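Local coordinates for enhancer of mRNA-decapping protein 4 homolog (Drosophila melanogaster, PDB 2VXG) that seems to take part in mRNA decapping during mRNA degradation and is required for silencing a subset of endogenous miRNA targets, at residues Q22-N27 and L58-Q63; A66-H71 and R77-A82; Q9-M12 and K18-H21. All blocks are in the same frame, centred on the assembly; numbering follows the deposited sequence.

In the fold
The chain is the C-terminal domain of Ge-1, an all-helical unit of a family placed in the TPR clan. The three contacts run in series along the chain. Contacts 3 and 1 use successive turns of helix 16-25: the first pairs it with helix 2-13, the second with helix 54-66. Their centres are about 13 Å apart, and they touch where L60 CD2 meets F20 CE2 at 4.0 Å. Contact 2 carries on from helix 54-66 into the next loop and helix. Its centre is about 12 Å from that of contact 1, joined by I61 CG1 against A82 CB at 3.8 Å. Contacts 2 and 3 do not touch; their centres lie about 20 Å apart.

Contact 1 (Q22-N27 and L58-Q63); sequences QALLAN and LSLIQQ
L24 packs on S59 and Q63, one turn apart on one face of helix 54-66: its methyls lie against both, and its carbonyl takes a hydrogen bond from the Q63 amide. The bond from Q63 NE2 to L24 O is 2.8 Å long and nearly straight (167°). It lands on a lone pair in the carbonyl plane, and the acceptor lies almost in the plane of the amide. Q63 gets there with CG anti to its own carbonyl carbon (chi1 -67°) and the chain extended beyond. The same amide lies against the leucine, with Q63 CD 3.6 Å from L24 CD2, while the other branch, L24 CD1, reaches S59 OG at 3.6 Å. Helices 16-25 and 54-66 meet here in the all-helical fold, with helix 29-38 beside both: V32 touches L60 and Q63, and T35 touches A23. Packing is looser toward L60, whose CD1 stays 4.3 Å from L24 CD2. Elsewhere a water takes the place of direct packing, 2.8 Å from A23 O and 2.9 Å from Q63 OE1; it can donate to both, though other acceptors nearby compete for its protons. Shortening Q63 to an alanine is likely to leave L24 O without its amide donor, the water without one acceptor, and a gap beside L24 CD2.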
ATOM      1  N   GLN A  22      -4.961  10.357  -7.492  1.00 16.38           N
ATOM      2  CA  GLN A  22      -3.985  11.287  -8.023  1.00 16.16           C
ATOM      3  C   GLN A  22      -2.604  10.806  -7.666  1.00 15.79           C
ATOM      4  O   GLN A  22      -1.744  10.707  -8.543  1.00 15.15           O
ATOM      5  CB  GLN A  22      -4.189  12.703  -7.456  1.00 15.94           C
ATOM      6  CG  GLN A  22      -3.153  13.744  -7.914  1.00 18.05           C
ATOM      7  CD  GLN A  22      -3.130  14.019  -9.421  1.00 18.20           C
ATOM      8  OE1 GLN A  22      -2.297  13.467 -10.144  1.00 21.51           O
ATOM      9  NE2 GLN A  22      -4.030  14.885  -9.896  1.00 18.03           N
ATOM     10  N   ALA A  23      -2.405  10.452  -6.395  1.00 15.28           N
ATOM     11  CA  ALA A  23      -1.085  10.009  -5.987  1.00 15.78           C
ATOM     12  C   ALA A  23      -0.639   8.744  -6.786  1.00 15.22           C
ATOM     13  O   ALA A  23       0.509   8.664  -7.275  1.00 16.03           O
ATOM     14  CB  ALA A  23      -1.067   9.759  -4.512  1.00 13.17           C
ATOM     15  N   LEU A  24      -1.552   7.785  -6.930  1.00 15.26           N
ATOM     16  CA  LEU A  24      -1.272   6.476  -7.540  1.00 14.94           C
ATOM     17  C   LEU A  24      -1.170   6.452  -9.074  1.00 15.66           C
ATOM     18  O   LEU A  24      -0.476   5.582  -9.667  1.00 14.39           O
ATOM     19  CB  LEU A  24      -2.284   5.428  -7.076  1.00 15.44           C
ATOM     20  CG  LEU A  24      -2.245   5.021  -5.606  1.00 13.70           C
ATOM     21  CD1 LEU A  24      -3.485   4.255  -5.166  1.00 14.65           C
ATOM     22  CD2 LEU A  24      -0.950   4.257  -5.299  1.00 11.67           C
ATOM     23  N   LEU A  25      -1.899   7.354  -9.723  1.00 15.76           N
ATOM     24  CA  LEU A  25      -1.784   7.545 -11.198  1.00 16.43           C
ATOM     25  C   LEU A  25      -0.557   8.317 -11.657  1.00 15.88           C
ATOM     26  O   LEU A  25      -0.291   8.381 -12.837  1.00 16.40           O
ATOM     27  CB  LEU A  25      -3.027   8.241 -11.726  1.00 15.95           C
ATOM     28  CG  LEU A  25      -4.300   7.390 -11.688  1.00 16.21           C
ATOM     29  CD1 LEU A  25      -5.505   8.190 -12.111  1.00 19.53           C
ATOM     30  CD2 LEU A  25      -4.150   6.181 -12.577  1.00 18.94           C
ATOM     31  N   ALA A  26       0.152   8.971 -10.740  1.00 16.53           N
ATOM     32  CA  ALA A  26       1.351   9.761 -11.054  1.00 17.00           C
ATOM     33  C   ALA A  26       2.608   8.929 -11.332  1.00 18.23           C
ATOM     34  O   ALA A  26       3.625   9.452 -11.830  1.00 19.09           O
ATOM     35  CB  ALA A  26       1.622  10.833  -9.854  1.00 17.45           C
ATOM     36  N   ASN A  27       2.568   7.633 -11.003  1.00 17.32           N
ATOM     37  CA  ASN A  27       3.741   6.765 -11.180  1.00 18.14           C
ATOM     38  C   ASN A  27       4.907   7.374 -10.385  1.00 18.05           C
ATOM     39  O   ASN A  27       5.990   7.631 -10.901  1.00 16.12           O
ATOM     40  CB  ASN A  27       4.060   6.589 -12.680  1.00 18.58           C
ATOM     41  CG  ASN A  27       5.297   5.766 -12.942  1.00 20.02           C
ATOM     42  OD1 ASN A  27       5.525   4.740 -12.295  1.00 20.60           O
ATOM     43  ND2 ASN A  27       6.086   6.192 -13.928  1.00 23.15           N
ATOM     44  N   LEU A  58      -5.339  -2.191  -3.429  1.00 15.01           N
ATOM     45  CA  LEU A  58      -4.522  -3.159  -4.225  1.00 14.89           C
ATOM     46  C   LEU A  58      -3.401  -2.470  -5.018  1.00 15.49           C
ATOM     47  O   LEU A  58      -2.311  -2.996  -5.175  1.00 14.81           O
ATOM     48  CB  LEU A  58      -5.384  -3.985  -5.160  1.00 15.16           C
ATOM     49  CG  LEU A  58      -6.299  -5.039  -4.494  1.00 15.57           C
ATOM     50  CD1 LEU A  58      -7.311  -5.712  -5.442  1.00 14.59           C
ATOM     51  CD2 LEU A  58      -5.510  -6.092  -3.684  1.00 14.47           C
ATOM     52  N   SER A  59      -3.685  -1.286  -5.529  1.00 14.95           N
ATOM     53  CA  SER A  59      -2.666  -0.428  -6.186  1.00 15.44           C
ATOM     54  C   SER A  59      -1.570   0.062  -5.211  1.00 15.68           C
ATOM     55  O   SER A  59      -0.390   0.046  -5.537  1.00 15.74           O
ATOM     56  CB  SER A  59      -3.369   0.771  -6.838  1.00 15.12           C
ATOM     57  OG  SER A  59      -2.453   1.681  -7.463  1.00 15.05           O
ATOM     58  N   LEU A  60      -1.976   0.511  -4.039  1.00 16.67           N
ATOM     59  CA  LEU A  60      -1.061   0.936  -2.988  1.00 17.24           C
ATOM     60  C   LEU A  60      -0.158  -0.234  -2.615  1.00 17.17           C
ATOM     61  O   LEU A  60       1.074  -0.081  -2.567  1.00 16.09           O
ATOM     62  CB  LEU A  60      -1.861   1.450  -1.778  1.00 17.18           C
ATOM     63  CG  LEU A  60      -1.187   2.067  -0.571  1.00 18.94           C
ATOM     64  CD1 LEU A  60      -0.388   3.287  -1.103  1.00 20.29           C
ATOM     65  CD2 LEU A  60      -2.237   2.493   0.495  1.00 20.17           C
ATOM     66  N   ILE A  61      -0.750  -1.415  -2.447  1.00 17.35           N
ATOM     67  CA  ILE A  61       0.036  -2.627  -2.152  1.00 17.73           C
ATOM     68  C   ILE A  61       1.076  -2.889  -3.270  1.00 18.38           C
ATOM     69  O   ILE A  61       2.269  -3.141  -2.976  1.00 17.84           O
ATOM     70  CB  ILE A  61      -0.847  -3.911  -1.988  1.00 17.67           C
ATOM     71  CG1 ILE A  61      -1.548  -3.900  -0.618  1.00 19.57           C
ATOM     72  CG2 ILE A  61       0.019  -5.177  -2.092  1.00 17.59           C
ATOM     73  CD1 ILE A  61      -2.681  -4.939  -0.500  1.00 17.42           C
ATOM     74  N   GLN A  62       0.631  -2.792  -4.492  1.00 18.77           N
ATOM     75  CA  GLN A  62       1.460  -2.936  -5.625  1.00 18.88           C
ATOM     76  C   GLN A  62       2.639  -1.944  -5.667  1.00 18.83           C
ATOM     77  O   GLN A  62       3.778  -2.315  -5.771  1.00 18.93           O
ATOM     78  CB  GLN A  62       0.585  -2.906  -6.856  1.00 19.99           C
ATOM     79  CG  GLN A  62       1.251  -3.266  -8.102  1.00 24.57           C
ATOM     80  CD  GLN A  62       1.937  -2.112  -8.774  1.00 31.97           C
ATOM     81  OE1 GLN A  62       1.333  -1.090  -9.016  1.00 32.79           O
ATOM     82  NE2 GLN A  62       3.181  -2.277  -9.096  1.00 39.55           N
ATOM     83  N   GLN A  63       2.325  -0.690  -5.497  1.00 17.86           N
ATOM     84  CA  GLN A  63       3.268   0.393  -5.663  1.00 18.27           C
ATOM     85  C   GLN A  63       4.327   0.462  -4.547  1.00 18.81           C
ATOM     86  O   GLN A  63       5.504   0.683  -4.830  1.00 19.54           O
ATOM     87  CB  GLN A  63       2.541   1.730  -5.798  1.00 17.91           C
ATOM     88  CG  GLN A  63       1.737   1.778  -7.113  1.00 15.85           C
ATOM     89  CD  GLN A  63       1.501   3.151  -7.632  1.00 15.86           C
ATOM     90  OE1 GLN A  63       2.153   4.107  -7.242  1.00 15.15           O
ATOM     91  NE2 GLN A  63       0.513   3.269  -8.514  1.00 16.21           N
TER
HETATM   92  O   HOH W   1       2.248   6.779  -8.310  1.00 12.83           O

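Contact 2 (A66-H71 and R77-A82); sequences ADMTNH and RYLNEA
D67 OD1 is gripped by two donors of T69 in the turn that carries M68 and H71 to L79. T69 OG1 gives the shorter bond, 2.8 Å to D67 OD1, from the syn side and 17° out of the carboxylate plane. T69 N adds a weak bond of 3.4 Å to D67 OD1, making an Asx turn. The contact with helix 73-85 is apolar and small. L79 CD1 approaches the H71 ring obliquely and comes to 3.5 Å from H71 CE1. M68 CE, lying over the centre of that ring 3.5 Å above its plane, stays 4.4 Å from L79 CD1. The H71 imidazole, its CG trans to the main-chain N (chi1 -164°), lies under the M68 methyl and beside the leucine. The ring is also fixed at its polar end, where H71 NE2 is hydrogen-bonded to OE1 of Q76, about one turn before L79 in helix 73-85. All three touching residues are buried between helices: L79 meets I64 of helix 54-66 and L127 of helix 121-134, F111 of helix 91-114 meets H71 edge-to-face, and V124 of helix 121-134 touches both M68 and H71.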
ATOM      1  N   ALA A  66       6.518  -2.649  -5.102  1.00 21.51           N
ATOM      2  CA  ALA A  66       7.250  -2.647  -6.382  1.00 22.19           C
ATOM      3  C   ALA A  66       8.687  -2.167  -6.194  1.00 23.13           C
ATOM      4  O   ALA A  66       9.574  -2.491  -6.997  1.00 23.41           O
ATOM      5  CB  ALA A  66       6.539  -1.743  -7.425  1.00 21.12           C
ATOM      6  N   ASP A  67       8.900  -1.333  -5.191  1.00 24.55           N
ATOM      7  CA  ASP A  67      10.200  -0.808  -4.922  1.00 25.47           C
ATOM      8  C   ASP A  67      10.429  -0.668  -3.449  1.00 25.67           C
ATOM      9  O   ASP A  67      10.107   0.364  -2.868  1.00 25.13           O
ATOM     10  CB  ASP A  67      10.398   0.544  -5.619  1.00 26.77           C
ATOM     11  CG  ASP A  67      11.741   1.152  -5.322  1.00 28.23           C
ATOM     12  OD1 ASP A  67      12.685   0.403  -4.970  1.00 32.32           O
ATOM     13  OD2 ASP A  67      11.859   2.392  -5.457  1.00 36.19           O
ATOM     14  N   MET A  68      11.054  -1.697  -2.860  1.00 25.37           N
ATOM     15  CA  MET A  68      11.311  -1.769  -1.439  1.00 26.07           C
ATOM     16  C   MET A  68      12.791  -1.568  -1.098  1.00 27.27           C
ATOM     17  O   MET A  68      13.265  -2.057  -0.060  1.00 27.35           O
ATOM     18  CB  MET A  68      10.853  -3.142  -0.916  1.00 25.73           C
ATOM     19  CG  MET A  68       9.374  -3.433  -1.226  1.00 25.03           C
ATOM     20  SD  MET A  68       8.737  -5.018  -0.614  1.00 24.15           S
ATOM     21  CE  MET A  68       8.805  -4.730   1.151  1.00 25.94           C
ATOM     22  N   THR A  69      13.520  -0.842  -1.941  1.00 28.41           N
ATOM     23  CA  THR A  69      14.933  -0.523  -1.645  1.00 29.15           C
ATOM     24  C   THR A  69      15.074   0.469  -0.457  1.00 29.75           C
ATOM     25  O   THR A  69      16.025   0.388   0.326  1.00 29.39           O
ATOM     26  CB  THR A  69      15.726  -0.082  -2.926  1.00 29.44           C
ATOM     27  OG1 THR A  69      15.059   0.991  -3.580  1.00 30.88           O
ATOM     28  CG2 THR A  69      15.820  -1.254  -3.914  1.00 29.81           C
ATOM     29  N   ASN A  70      14.112   1.376  -0.312  1.00 30.83           N
ATOM     30  CA  ASN A  70      13.984   2.170   0.899  1.00 31.02           C
ATOM     31  C   ASN A  70      12.591   1.972   1.509  1.00 31.00           C
ATOM     32  O   ASN A  70      11.843   2.915   1.765  1.00 30.18           O
ATOM     33  CB  ASN A  70      14.297   3.660   0.645  1.00 31.79           C
ATOM     34  CG  ASN A  70      14.748   4.404   1.928  1.00 32.87           C
ATOM     35  OD1 ASN A  70      15.728   4.034   2.576  1.00 34.49           O
ATOM     36  ND2 ASN A  70      14.012   5.454   2.290  1.00 37.30           N
ATOM     37  N   HIS A  71      12.284   0.701   1.752  1.00 31.57           N
ATOM     38  CA  HIS A  71      11.169   0.299   2.602  1.00 31.72           C
ATOM     39  C   HIS A  71      11.371   0.762   4.047  1.00 32.04           C
ATOM     40  O   HIS A  71      12.479   0.680   4.582  1.00 32.67           O
ATOM     41  CB  HIS A  71      10.995  -1.227   2.575  1.00 31.62           C
ATOM     42  CG  HIS A  71       9.667  -1.685   3.093  1.00 30.84           C
ATOM     43  ND1 HIS A  71       8.475  -1.359   2.475  1.00 31.60           N
ATOM     44  CD2 HIS A  71       9.346  -2.457   4.156  1.00 31.35           C
ATOM     45  CE1 HIS A  71       7.477  -1.909   3.141  1.00 31.17           C
ATOM     46  NE2 HIS A  71       7.973  -2.568   4.173  1.00 30.47           N
ATOM     47  N   ARG A  77       3.669  -0.338   7.512  1.00 25.32           N
ATOM     48  CA  ARG A  77       2.432  -0.234   8.249  1.00 24.60           C
ATOM     49  C   ARG A  77       1.248  -0.077   7.298  1.00 24.10           C
ATOM     50  O   ARG A  77       0.206  -0.712   7.502  1.00 22.12           O
ATOM     51  CB  ARG A  77       2.538   0.906   9.272  1.00 26.03           C
ATOM     52  CG  ARG A  77       1.449   0.928  10.294  1.00 28.46           C
ATOM     53  CD  ARG A  77       0.317   1.862   9.927  1.00 35.66           C
ATOM     54  NE  ARG A  77       0.766   3.258   9.894  1.00 37.48           N
ATOM     55  CZ  ARG A  77       0.047   4.302  10.270  1.00 38.85           C
ATOM     56  NH1 ARG A  77      -1.188   4.142  10.755  1.00 40.98           N
ATOM     57  NH2 ARG A  77       0.585   5.522  10.173  1.00 38.60           N
ATOM     58  N   TYR A  78       1.395   0.735   6.237  1.00 23.35           N
ATOM     59  CA  TYR A  78       0.382   0.748   5.161  1.00 23.44           C
ATOM     60  C   TYR A  78       0.230  -0.550   4.411  1.00 22.42           C
ATOM     61  O   TYR A  78      -0.882  -0.890   4.035  1.00 22.99           O
ATOM     62  CB  TYR A  78       0.572   1.903   4.163  1.00 24.36           C
ATOM     63  CG  TYR A  78      -0.147   3.146   4.678  1.00 24.76           C
ATOM     64  CD1 TYR A  78      -1.375   3.554   4.142  1.00 27.84           C
ATOM     65  CD2 TYR A  78       0.378   3.864   5.741  1.00 23.22           C
ATOM     66  CE1 TYR A  78      -2.039   4.688   4.646  1.00 27.43           C
ATOM     67  CE2 TYR A  78      -0.268   4.977   6.257  1.00 24.74           C
ATOM     68  CZ  TYR A  78      -1.477   5.383   5.710  1.00 26.93           C
ATOM     69  OH  TYR A  78      -2.125   6.502   6.232  1.00 30.36           O
ATOM     70  N   LEU A  79       1.330  -1.269   4.169  1.00 22.29           N
ATOM     71  CA  LEU A  79       1.219  -2.593   3.544  1.00 21.13           C
ATOM     72  C   LEU A  79       0.410  -3.498   4.449  1.00 19.64           C
ATOM     73  O   LEU A  79      -0.464  -4.206   3.973  1.00 18.36           O
ATOM     74  CB  LEU A  79       2.576  -3.257   3.347  1.00 20.96           C
ATOM     75  CG  LEU A  79       3.427  -2.775   2.204  1.00 21.29           C
ATOM     76  CD1 LEU A  79       4.651  -3.706   2.165  1.00 19.81           C
ATOM     77  CD2 LEU A  79       2.610  -2.731   0.911  1.00 18.74           C
ATOM     78  N   ASN A  80       0.750  -3.480   5.731  1.00 19.50           N
ATOM     79  CA  ASN A  80      -0.016  -4.200   6.768  1.00 20.41           C
ATOM     80  C   ASN A  80      -1.509  -3.877   6.737  1.00 19.83           C
ATOM     81  O   ASN A  80      -2.332  -4.773   6.625  1.00 20.15           O
ATOM     82  CB  ASN A  80       0.521  -3.894   8.167  1.00 20.32           C
ATOM     83  CG  ASN A  80       1.889  -4.559   8.460  1.00 23.66           C
ATOM     84  OD1 ASN A  80       2.333  -5.447   7.737  1.00 27.28           O
ATOM     85  ND2 ASN A  80       2.552  -4.114   9.540  1.00 24.14           N
ATOM     86  N   GLU A  81      -1.841  -2.593   6.884  1.00 20.29           N
ATOM     87  CA  GLU A  81      -3.246  -2.158   6.936  1.00 20.07           C
ATOM     88  C   GLU A  81      -3.967  -2.389   5.645  1.00 19.47           C
ATOM     89  O   GLU A  81      -5.093  -2.850   5.664  1.00 19.86           O
ATOM     90  CB  GLU A  81      -3.401  -0.697   7.312  1.00 21.29           C
ATOM     91  CG  GLU A  81      -2.895  -0.344   8.669  1.00 23.14           C
ATOM     92  CD  GLU A  81      -3.746  -0.751   9.832  1.00 25.00           C
ATOM     93  OE1 GLU A  81      -4.874  -1.302   9.693  1.00 27.44           O
ATOM     94  OE2 GLU A  81      -3.250  -0.487  10.947  1.00 26.79           O
ATOM     95  N   ALA A  82      -3.310  -2.132   4.513  1.00 18.81           N
ATOM     96  CA  ALA A  82      -3.968  -2.354   3.239  1.00 18.77           C
ATOM     97  C   ALA A  82      -4.307  -3.819   3.045  1.00 18.45           C
ATOM     98  O   ALA A  82      -5.412  -4.157   2.603  1.00 19.68           O
ATOM     99  CB  ALA A  82      -3.146  -1.793   2.066  1.00 17.56           C
TER

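Contact 3 (Q9-M12 and K18-H21); sequences QLLM and KAFH
L10 and L11 of helix 2-13 close on A19 of helix 16-25, in a helical hairpin whose arms are joined by a very short connection. It is the first such pair in this all-helical C-terminal domain. L10 CA and A19 CA, the nearest CA pair across the two segments, are 5.4 Å apart, and the small side chain of A19 sits between the helices.

The contact is mainly one of apolar side chains. A19 CB faces L10 CB at 3.8 Å and also meets L11 CD2 at 3.7 Å, so one methyl is met by two successive leucines, L10 through the base of its side chain and L11 through the tip of one branch. L11 puts its CG anti to the carbonyl carbon (chi1 -69°), which swings CD2 back onto A19 CB. A19 is buried, whereas both leucines remain partly exposed.

A second kind of contact is that of a methyl on backbone. L10 CD1 lies against the peptide link between K18 and A19, 4.0 Å from K18 O, and no hydrogen bond crosses between the two segments. K18 adds its CB, while its amine runs off from the leucine.

Around the pair, L11 also touches H38 and T39, which places it against the end of helix 29-38. On helix 16-25, F20 touches T35 and L36 of helix 29-38 and V56 and L60 of helix 54-66, and H21 NE2 is hydrogen-bonded to E53 OE1. L10 CD1 stands 4.3 Å from K18 CB.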
ATOM      1  N   GLN A   9      -5.340  19.297  -0.353  1.00 20.68           N
ATOM      2  CA  GLN A   9      -6.688  19.832  -0.504  1.00 21.74           C
ATOM      3  C   GLN A   9      -7.786  18.761  -0.413  1.00 21.00           C
ATOM      4  O   GLN A   9      -8.761  18.872   0.361  1.00 19.89           O
ATOM      5  CB  GLN A   9      -6.750  20.539  -1.838  1.00 21.90           C
ATOM      6  CG  GLN A   9      -8.047  21.198  -2.157  1.00 24.00           C
ATOM      7  CD  GLN A   9      -7.855  22.406  -3.040  1.00 26.99           C
ATOM      8  OE1 GLN A   9      -7.256  22.309  -4.137  1.00 36.93           O
ATOM      9  NE2 GLN A   9      -8.375  23.567  -2.590  1.00 33.45           N
ATOM     10  N   LEU A  10      -7.625  17.728  -1.230  1.00 20.34           N
ATOM     11  CA  LEU A  10      -8.588  16.610  -1.300  1.00 20.53           C
ATOM     12  C   LEU A  10      -8.734  15.928   0.044  1.00 20.22           C
ATOM     13  O   LEU A  10      -9.840  15.739   0.519  1.00 19.62           O
ATOM     14  CB  LEU A  10      -8.163  15.623  -2.398  1.00 20.12           C
ATOM     15  CG  LEU A  10      -8.403  16.228  -3.788  1.00 20.13           C
ATOM     16  CD1 LEU A  10      -7.716  15.476  -4.921  1.00 19.49           C
ATOM     17  CD2 LEU A  10      -9.925  16.369  -4.021  1.00 20.18           C
ATOM     18  N   LEU A  11      -7.600  15.567   0.637  1.00 20.67           N
ATOM     19  CA  LEU A  11      -7.524  14.981   1.980  1.00 20.84           C
ATOM     20  C   LEU A  11      -8.173  15.826   3.056  1.00 21.29           C
ATOM     21  O   LEU A  11      -8.836  15.294   3.933  1.00 19.73           O
ATOM     22  CB  LEU A  11      -6.054  14.749   2.382  1.00 20.35           C
ATOM     23  CG  LEU A  11      -5.330  13.666   1.604  1.00 20.59           C
ATOM     24  CD1 LEU A  11      -3.839  13.584   2.004  1.00 20.20           C
ATOM     25  CD2 LEU A  11      -6.029  12.328   1.788  1.00 21.21           C
ATOM     26  N   MET A  12      -7.954  17.139   3.028  1.00 22.46           N
ATOM     27  CA  MET A  12      -8.635  18.018   4.003  1.00 23.67           C
ATOM     28  C   MET A  12     -10.139  18.011   3.746  1.00 22.57           C
ATOM     29  O   MET A  12     -10.945  18.054   4.688  1.00 23.85           O
ATOM     30  CB  MET A  12      -8.082  19.467   3.963  1.00 24.35           C
ATOM     31  CG  MET A  12      -6.571  19.596   4.280  1.00 27.75           C
ATOM     32  SD  MET A  12      -6.030  21.148   5.089  1.00 33.06           S
ATOM     33  CE  MET A  12      -6.408  20.712   6.774  1.00 32.12           C
ATOM     34  N   LYS A  18     -10.081  10.107  -4.057  1.00 17.95           N
ATOM     35  CA  LYS A  18      -9.621  11.001  -5.120  1.00 18.79           C
ATOM     36  C   LYS A  18      -8.162  11.445  -4.916  1.00 17.26           C
ATOM     37  O   LYS A  18      -7.449  11.564  -5.874  1.00 16.55           O
ATOM     38  CB  LYS A  18     -10.525  12.234  -5.316  1.00 18.79           C
ATOM     39  CG  LYS A  18     -11.961  11.922  -5.768  1.00 20.96           C
ATOM     40  CD  LYS A  18     -12.729  13.164  -6.130  1.00 21.86           C
ATOM     41  CE  LYS A  18     -14.240  12.886  -6.328  1.00 23.43           C
ATOM     42  NZ  LYS A  18     -14.897  14.014  -7.102  1.00 26.89           N
ATOM     43  N   ALA A  19      -7.761  11.709  -3.672  1.00 17.05           N
ATOM     44  CA  ALA A  19      -6.381  12.068  -3.342  1.00 16.11           C
ATOM     45  C   ALA A  19      -5.470  10.902  -3.721  1.00 15.66           C
ATOM     46  O   ALA A  19      -4.432  11.098  -4.363  1.00 15.30           O
ATOM     47  CB  ALA A  19      -6.238  12.406  -1.895  1.00 15.45           C
ATOM     48  N   PHE A  20      -5.896   9.685  -3.400  1.00 16.05           N
ATOM     49  CA  PHE A  20      -5.076   8.512  -3.695  1.00 16.00           C
ATOM     50  C   PHE A  20      -5.052   8.182  -5.169  1.00 16.41           C
ATOM     51  O   PHE A  20      -4.022   7.723  -5.647  1.00 16.86           O
ATOM     52  CB  PHE A  20      -5.484   7.296  -2.846  1.00 17.33           C
ATOM     53  CG  PHE A  20      -4.824   7.266  -1.484  1.00 15.71           C
ATOM     54  CD1 PHE A  20      -5.243   8.132  -0.500  1.00 17.02           C
ATOM     55  CD2 PHE A  20      -3.754   6.395  -1.211  1.00 22.19           C
ATOM     56  CE1 PHE A  20      -4.669   8.140   0.764  1.00 17.93           C
ATOM     57  CE2 PHE A  20      -3.148   6.376   0.074  1.00 17.39           C
ATOM     58  CZ  PHE A  20      -3.612   7.269   1.053  1.00 20.44           C
ATOM     59  N   HIS A  21      -6.145   8.419  -5.888  1.00 16.16           N
ATOM     60  CA  HIS A  21      -6.148   8.255  -7.355  1.00 16.26           C
ATOM     61  C   HIS A  21      -5.051   9.098  -7.938  1.00 16.38           C
ATOM     62  O   HIS A  21      -4.280   8.608  -8.745  1.00 15.28           O
ATOM     63  CB  HIS A  21      -7.488   8.678  -8.029  1.00 16.97           C
ATOM     64  CG  HIS A  21      -8.666   7.810  -7.696  1.00 16.50           C
ATOM     65  ND1 HIS A  21      -9.972   8.255  -7.818  1.00 17.38           N
ATOM     66  CD2 HIS A  21      -8.743   6.574  -7.149  1.00 18.76           C
ATOM     67  CE1 HIS A  21     -10.801   7.305  -7.409  1.00 19.63           C
ATOM     68  NE2 HIS A  21     -10.080   6.259  -7.022  1.00 18.43           N
TER